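Side-chain contacts in putative alpha-L-fucosidase (Bacteroides thetaiotaomicron, PDB 4H41), which is a putative alpha-L-fucosidase that probably takes part in the breakdown of host glycans: residues G164-A169 with N227-G232; M295-A300 with E335-K340. All blocks are in the same frame, centred on the assembly; numbering follows the deposited sequence.

In the fold
Both contacts belong to one TIM barrel, an eight-stranded parallel barrel ringed by helices. Interaction 1 comes first along the chain and closes before interaction 2 opens. It joins the loop after strand 157-162 to helix 219-233. Interaction 2 joins helix 290-302 to the end of helix 324-337, the last helix of the chain. The two centres lie 29 Å apart and the nearest atoms about 14 Å apart, so they do not touch. They share no helix or strand. Interaction 1 ties a strand-following loop to the helical layer, whereas interaction 2 links two helices of that layer where the chain ends.

Interaction 1. Residues G164-A169 with N227-G232; sequences GEISRA and NEIFDG
A chi1 of 70° places CG1 of I166 between the backbone N and the carbonyl carbon, and with chi2 at 171° CD1 runs out to meet CD1 of I229. In I229, CG1 lies beside the backbone N, opposite the carbonyl carbon (chi1 -68°), and this torsion brings its own CD1 to the loop. The two branches approach tip to tip, with I166 CD1 3.9 Å from I229 CD1. This is a small apolar contact, and both isoleucines are buried.

The same I229 methyl also comes near the loop backbone. I229 CD1 is 4.4 Å from A169 CA. I229 CD1 is also 4.4 Å from R168 O.

Segment 164-169 is part of the beta-alpha loop that leaves strand 157-162 of the TIM barrel and runs to helix 173-187. It lies at the C-terminal end of the barrel strands, the side where TIM-barrel enzymes carry their active sites. The contact packs this loop on helix 219-233, to which segment 227-232 belongs.

Helix 173-187 adds apolar cover, with A173 and F177 on I166 and I174 on I229, and W226 of helix 219-233 also touches I166. R168 forms salt bridges from NE to E225 OE1 and from NH1 to D200 OD2. E225 OE1 also accepts a hydrogen bond from A169 N, and W226 NE1 is hydrogen-bonded to S167 O.

Interaction 2. Residues M295-A300 with E335-K340; sequences MKLEAA and EYFEIK
L297 and E298 of helix 290-302 meet F337 and Y336 at the end of helix 324-337, the last helix of this TIM barrel. That helix closes in a Schellman motif, with E338 at positive phi.

The apolar part is one contact. L297 CD1 lies 4.1 Å from F337 CE2, at the ring edge and near its plane. Y336 and F337 also pack on each other: Y336 CD2 stands 3.6 Å above the F337 ring plane, over its centre. Y333, one turn back, touches both L297 and F337.

The polar part joins E298 and Y336. A chi1 of 176° turns the Y336 ring away from its own backbone N, and its OH reaches helix 290-302. With its chain extended beyond CG (chi2 174°), E298 brings OE2 to the phenol oxygen, although its first bond does not aim that way. The carboxylate and ring planes are 40° apart, and the hydrogen bond from Y336 OH to E298 OE2 is weak in geometry despite its length of 2.7 Å. Each group has a stronger partner elsewhere. E298 OE2 forms a salt bridge with R294 NH1, while Y336 OH is hydrogen-bonded to the backbone N of N30.

Interaction 1. Residues G164-A169 with N227-G232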
loop_
_atom_site.group_PDB
_atom_site.type_symbol
_atom_site.label_atom_id
_atom_site.label_comp_id
_atom_site.label_asym_id
_atom_site.label_seq_id
_atom_site.Cartn_x
_atom_site.Cartn_y
_atom_site.Cartn_z
ATOM N N GLY B 164 -7.755 2.920 25.952
ATOM C CA GLY B 164 -6.827 4.038 26.092
ATOM C C GLY B 164 -5.384 3.567 26.053
ATOM O O GLY B 164 -4.907 2.986 27.029
ATOM N N GLU B 165 -4.695 3.737 24.909
ATOM C CA GLU B 165 -3.326 3.230 24.738
ATOM C C GLU B 165 -2.253 4.193 25.192
ATOM O O GLU B 165 -2.235 5.336 24.749
ATOM C CB GLU B 165 -3.034 2.907 23.266
ATOM C CG GLU B 165 -3.748 1.725 22.688
ATOM C CD GLU B 165 -3.476 1.607 21.200
ATOM O OE1 GLU B 165 -2.296 1.709 20.775
ATOM O OE2 GLU B 165 -4.466 1.448 20.452
ATOM N N ILE B 166 -1.282 3.686 25.964
ATOM C CA ILE B 166 -0.117 4.431 26.399
ATOM C C ILE B 166 1.109 3.544 26.268
ATOM O O ILE B 166 0.975 2.335 26.087
ATOM C CB ILE B 166 -0.274 4.938 27.875
ATOM C CG1 ILE B 166 -0.224 3.778 28.914
ATOM C CG2 ILE B 166 -1.532 5.786 28.047
ATOM C CD1 ILE B 166 -0.149 4.211 30.370
ATOM N N SER B 167 2.296 4.135 26.398
ATOM C CA SER B 167 3.550 3.395 26.507
ATOM C C SER B 167 4.386 3.809 27.702
ATOM O O SER B 167 5.249 3.043 28.115
ATOM C CB SER B 167 4.390 3.554 25.243
ATOM O OG SER B 167 4.820 4.888 25.069
ATOM N N ARG B 168 4.219 5.043 28.186
ATOM C CA ARG B 168 5.005 5.614 29.269
ATOM C C ARG B 168 4.106 6.222 30.326
ATOM O O ARG B 168 2.896 6.376 30.098
ATOM C CB ARG B 168 5.893 6.733 28.669
ATOM C CG ARG B 168 6.897 6.290 27.598
ATOM C CD ARG B 168 7.989 5.399 28.154
ATOM N NE ARG B 168 8.800 6.107 29.138
ATOM C CZ ARG B 168 9.921 6.779 28.886
ATOM N NH1 ARG B 168 10.387 6.870 27.645
ATOM N NH2 ARG B 168 10.574 7.382 29.871
ATOM N N ALA B 169 4.697 6.675 31.436
ATOM C CA ALA B 169 3.976 7.446 32.460
ATOM C C ALA B 169 3.188 8.556 31.742
ATOM O O ALA B 169 3.743 9.234 30.871
ATOM C CB ALA B 169 4.947 8.040 33.463
ATOM N N ASN B 227 5.896 -0.282 36.846
ATOM C CA ASN B 227 5.723 -0.691 38.245
ATOM C C ASN B 227 4.717 0.240 38.915
ATOM O O ASN B 227 3.798 -0.203 39.611
ATOM C CB ASN B 227 7.070 -0.658 38.974
ATOM C CG ASN B 227 6.967 -1.052 40.393
ATOM O OD1 ASN B 227 6.574 -2.178 40.690
ATOM N ND2 ASN B 227 7.295 -0.151 41.309
ATOM N N GLU B 228 4.837 1.549 38.649
ATOM C CA GLU B 228 3.904 2.524 39.213
ATOM C C GLU B 228 2.501 2.377 38.631
ATOM O O GLU B 228 1.516 2.498 39.361
ATOM C CB GLU B 228 4.388 3.963 38.945
ATOM C CG GLU B 228 5.657 4.308 39.693
ATOM C CD GLU B 228 6.037 5.777 39.671
ATOM O OE1 GLU B 228 5.227 6.603 40.147
ATOM O OE2 GLU B 228 7.161 6.099 39.222
ATOM N N ILE B 229 2.402 2.144 37.330
ATOM C CA ILE B 229 1.097 2.016 36.688
ATOM C C ILE B 229 0.404 0.775 37.205
ATOM O O ILE B 229 -0.731 0.882 37.664
ATOM C CB ILE B 229 1.200 2.038 35.141
ATOM C CG1 ILE B 229 1.638 3.422 34.690
ATOM C CG2 ILE B 229 -0.123 1.665 34.504
ATOM C CD1 ILE B 229 2.314 3.422 33.354
ATOM N N PHE B 230 1.086 -0.380 37.170
ATOM C CA PHE B 230 0.475 -1.629 37.638
ATOM C C PHE B 230 0.098 -1.564 39.119
ATOM O O PHE B 230 -0.996 -1.991 39.447
ATOM C CB PHE B 230 1.323 -2.827 37.339
ATOM C CG PHE B 230 1.480 -3.149 35.873
ATOM C CD1 PHE B 230 0.449 -2.913 34.962
ATOM C CD2 PHE B 230 2.658 -3.660 35.394
ATOM C CE1 PHE B 230 0.611 -3.224 33.611
ATOM C CE2 PHE B 230 2.823 -3.931 34.040
ATOM C CZ PHE B 230 1.784 -3.757 33.172
ATOM N N ASP B 231 0.896 -0.884 39.956
ATOM C CA ASP B 231 0.555 -0.668 41.366
ATOM C C ASP B 231 -0.793 0.041 41.498
ATOM O O ASP B 231 -1.593 -0.320 42.370
ATOM C CB ASP B 231 1.658 0.140 42.069
ATOM C CG ASP B 231 1.413 0.289 43.562
ATOM O OD1 ASP B 231 1.233 -0.741 44.239
ATOM O OD2 ASP B 231 1.241 1.425 44.017
ATOM N N GLY B 232 -1.044 1.026 40.640
ATOM C CA GLY B 232 -2.282 1.788 40.666
ATOM C C GLY B 232 -3.501 1.128 40.052
ATOM O O GLY B 232 -4.616 1.417 40.477
#

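Interaction 2. Residues M295-A300 with E335-K340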
loop_
_atom_site.group_PDB
_atom_site.type_symbol
_atom_site.label_atom_id
_atom_site.label_comp_id
_atom_site.label_asym_id
_atom_site.label_seq_id
_atom_site.Cartn_x
_atom_site.Cartn_y
_atom_site.Cartn_z
HETATM N N MSE B 295 9.227 -15.659 15.833
HETATM C CA MSE B 295 10.206 -15.284 16.873
HETATM C C MSE B 295 9.528 -14.584 18.067
HETATM O O MSE B 295 9.918 -14.821 19.209
HETATM C CB MSE B 295 11.286 -14.402 16.266
HETATM C CG MSE B 295 12.234 -15.164 15.397
HETATM SE SE MSE B 295 13.634 -13.880 14.776
HETATM C CE MSE B 295 12.719 -12.312 14.228
ATOM N N LYS B 296 8.491 -13.777 17.828
ATOM C CA LYS B 296 7.780 -13.077 18.897
ATOM C C LYS B 296 6.975 -14.045 19.719
ATOM O O LYS B 296 6.979 -13.920 20.948
ATOM C CB LYS B 296 6.899 -11.953 18.314
ATOM C CG LYS B 296 7.753 -10.869 17.687
ATOM C CD LYS B 296 7.003 -9.639 17.206
ATOM C CE LYS B 296 5.838 -9.913 16.305
ATOM N NZ LYS B 296 5.115 -8.660 15.954
ATOM N N LEU B 297 6.343 -15.046 19.096
ATOM C CA LEU B 297 5.566 -16.040 19.834
ATOM C C LEU B 297 6.497 -16.987 20.605
ATOM O O LEU B 297 6.148 -17.458 21.692
ATOM C CB LEU B 297 4.640 -16.822 18.887
ATOM C CG LEU B 297 3.544 -15.970 18.184
ATOM C CD1 LEU B 297 2.737 -16.858 17.246
ATOM C CD2 LEU B 297 2.606 -15.306 19.176
ATOM N N GLU B 298 7.687 -17.265 20.020
ATOM C CA GLU B 298 8.689 -18.097 20.683
ATOM C C GLU B 298 9.194 -17.397 21.959
ATOM O O GLU B 298 9.371 -18.039 22.979
ATOM C CB GLU B 298 9.855 -18.447 19.753
ATOM C CG GLU B 298 9.444 -19.461 18.709
ATOM C CD GLU B 298 10.481 -19.784 17.653
ATOM O OE1 GLU B 298 11.564 -19.150 17.649
ATOM O OE2 GLU B 298 10.191 -20.660 16.803
ATOM N N ALA B 299 9.449 -16.101 21.894
ATOM C CA ALA B 299 9.884 -15.337 23.063
ATOM C C ALA B 299 8.792 -15.319 24.146
ATOM O O ALA B 299 9.102 -15.435 25.334
ATOM C CB ALA B 299 10.239 -13.933 22.648
ATOM N N ALA B 300 7.516 -15.176 23.751
ATOM C CA ALA B 300 6.424 -15.173 24.732
ATOM C C ALA B 300 6.349 -16.501 25.470
ATOM O O ALA B 300 6.130 -16.539 26.686
ATOM C CB ALA B 300 5.099 -14.882 24.046
ATOM N N GLU B 335 1.243 -24.574 9.357
ATOM C CA GLU B 335 2.296 -25.556 9.188
ATOM C C GLU B 335 3.202 -25.655 10.438
ATOM O O GLU B 335 3.494 -26.736 10.929
ATOM C CB GLU B 335 3.138 -25.212 7.937
ATOM C CG GLU B 335 2.387 -25.580 6.680
ATOM C CD GLU B 335 3.038 -25.199 5.366
ATOM O OE1 GLU B 335 4.098 -24.537 5.405
ATOM O OE2 GLU B 335 2.422 -25.445 4.302
ATOM N N TYR B 336 3.593 -24.531 10.982
ATOM C CA TYR B 336 4.450 -24.467 12.175
ATOM C C TYR B 336 3.775 -25.012 13.404
ATOM O O TYR B 336 4.444 -25.668 14.200
ATOM C CB TYR B 336 4.876 -23.010 12.389
ATOM C CG TYR B 336 5.689 -22.751 13.636
ATOM C CD1 TYR B 336 7.057 -23.007 13.673
ATOM C CD2 TYR B 336 5.089 -22.268 14.792
ATOM C CE1 TYR B 336 7.806 -22.761 14.828
ATOM C CE2 TYR B 336 5.827 -22.051 15.961
ATOM C CZ TYR B 336 7.186 -22.242 15.955
ATOM O OH TYR B 336 7.869 -21.982 17.120
ATOM N N PHE B 337 2.454 -24.797 13.544
ATOM C CA PHE B 337 1.685 -25.246 14.680
ATOM C C PHE B 337 0.946 -26.552 14.435
ATOM O O PHE B 337 0.231 -26.993 15.325
ATOM C CB PHE B 337 0.700 -24.154 15.105
ATOM C CG PHE B 337 1.393 -23.073 15.896
ATOM C CD1 PHE B 337 1.988 -23.362 17.123
ATOM C CD2 PHE B 337 1.393 -21.767 15.461
ATOM C CE1 PHE B 337 2.597 -22.354 17.883
ATOM C CE2 PHE B 337 2.051 -20.764 16.193
ATOM C CZ PHE B 337 2.665 -21.067 17.392
ATOM N N GLU B 338 1.127 -27.165 13.275
ATOM C CA GLU B 338 0.535 -28.439 12.881
ATOM C C GLU B 338 -0.986 -28.413 13.067
ATOM O O GLU B 338 -1.580 -29.330 13.621
ATOM C CB GLU B 338 1.199 -29.601 13.642
ATOM C CG GLU B 338 2.652 -29.730 13.252
ATOM C CD GLU B 338 3.270 -31.027 13.721
ATOM O OE1 GLU B 338 3.151 -31.343 14.922
ATOM O OE2 GLU B 338 3.871 -31.734 12.885
ATOM N N ILE B 339 -1.608 -27.332 12.575
ATOM C CA ILE B 339 -3.061 -27.155 12.669
ATOM C C ILE B 339 -3.683 -27.682 11.399
ATOM O O ILE B 339 -3.356 -27.196 10.308
ATOM C CB ILE B 339 -3.407 -25.671 12.906
ATOM C CG1 ILE B 339 -2.811 -25.177 14.246
ATOM C CG2 ILE B 339 -4.934 -25.474 12.874
ATOM C CD1 ILE B 339 -2.876 -23.701 14.446
ATOM N N LYS B 340 -4.675 -28.560 11.535
ATOM C CA LYS B 340 -5.335 -29.156 10.373
ATOM C C LYS B 340 -6.335 -28.201 9.692
ATOM O O LYS B 340 -6.775 -27.177 10.292
ATOM C CB LYS B 340 -6.028 -30.480 10.765
ATOM C CG LYS B 340 -7.491 -30.368 11.197
ATOM C CD LYS B 340 -7.995 -31.417 12.237
ATOM C CE LYS B 340 -9.288 -32.131 11.849
ATOM N NZ LYS B 340 -9.221 -33.614 12.006
ATOM O OXT LYS B 340 -6.711 -28.533 8.552
#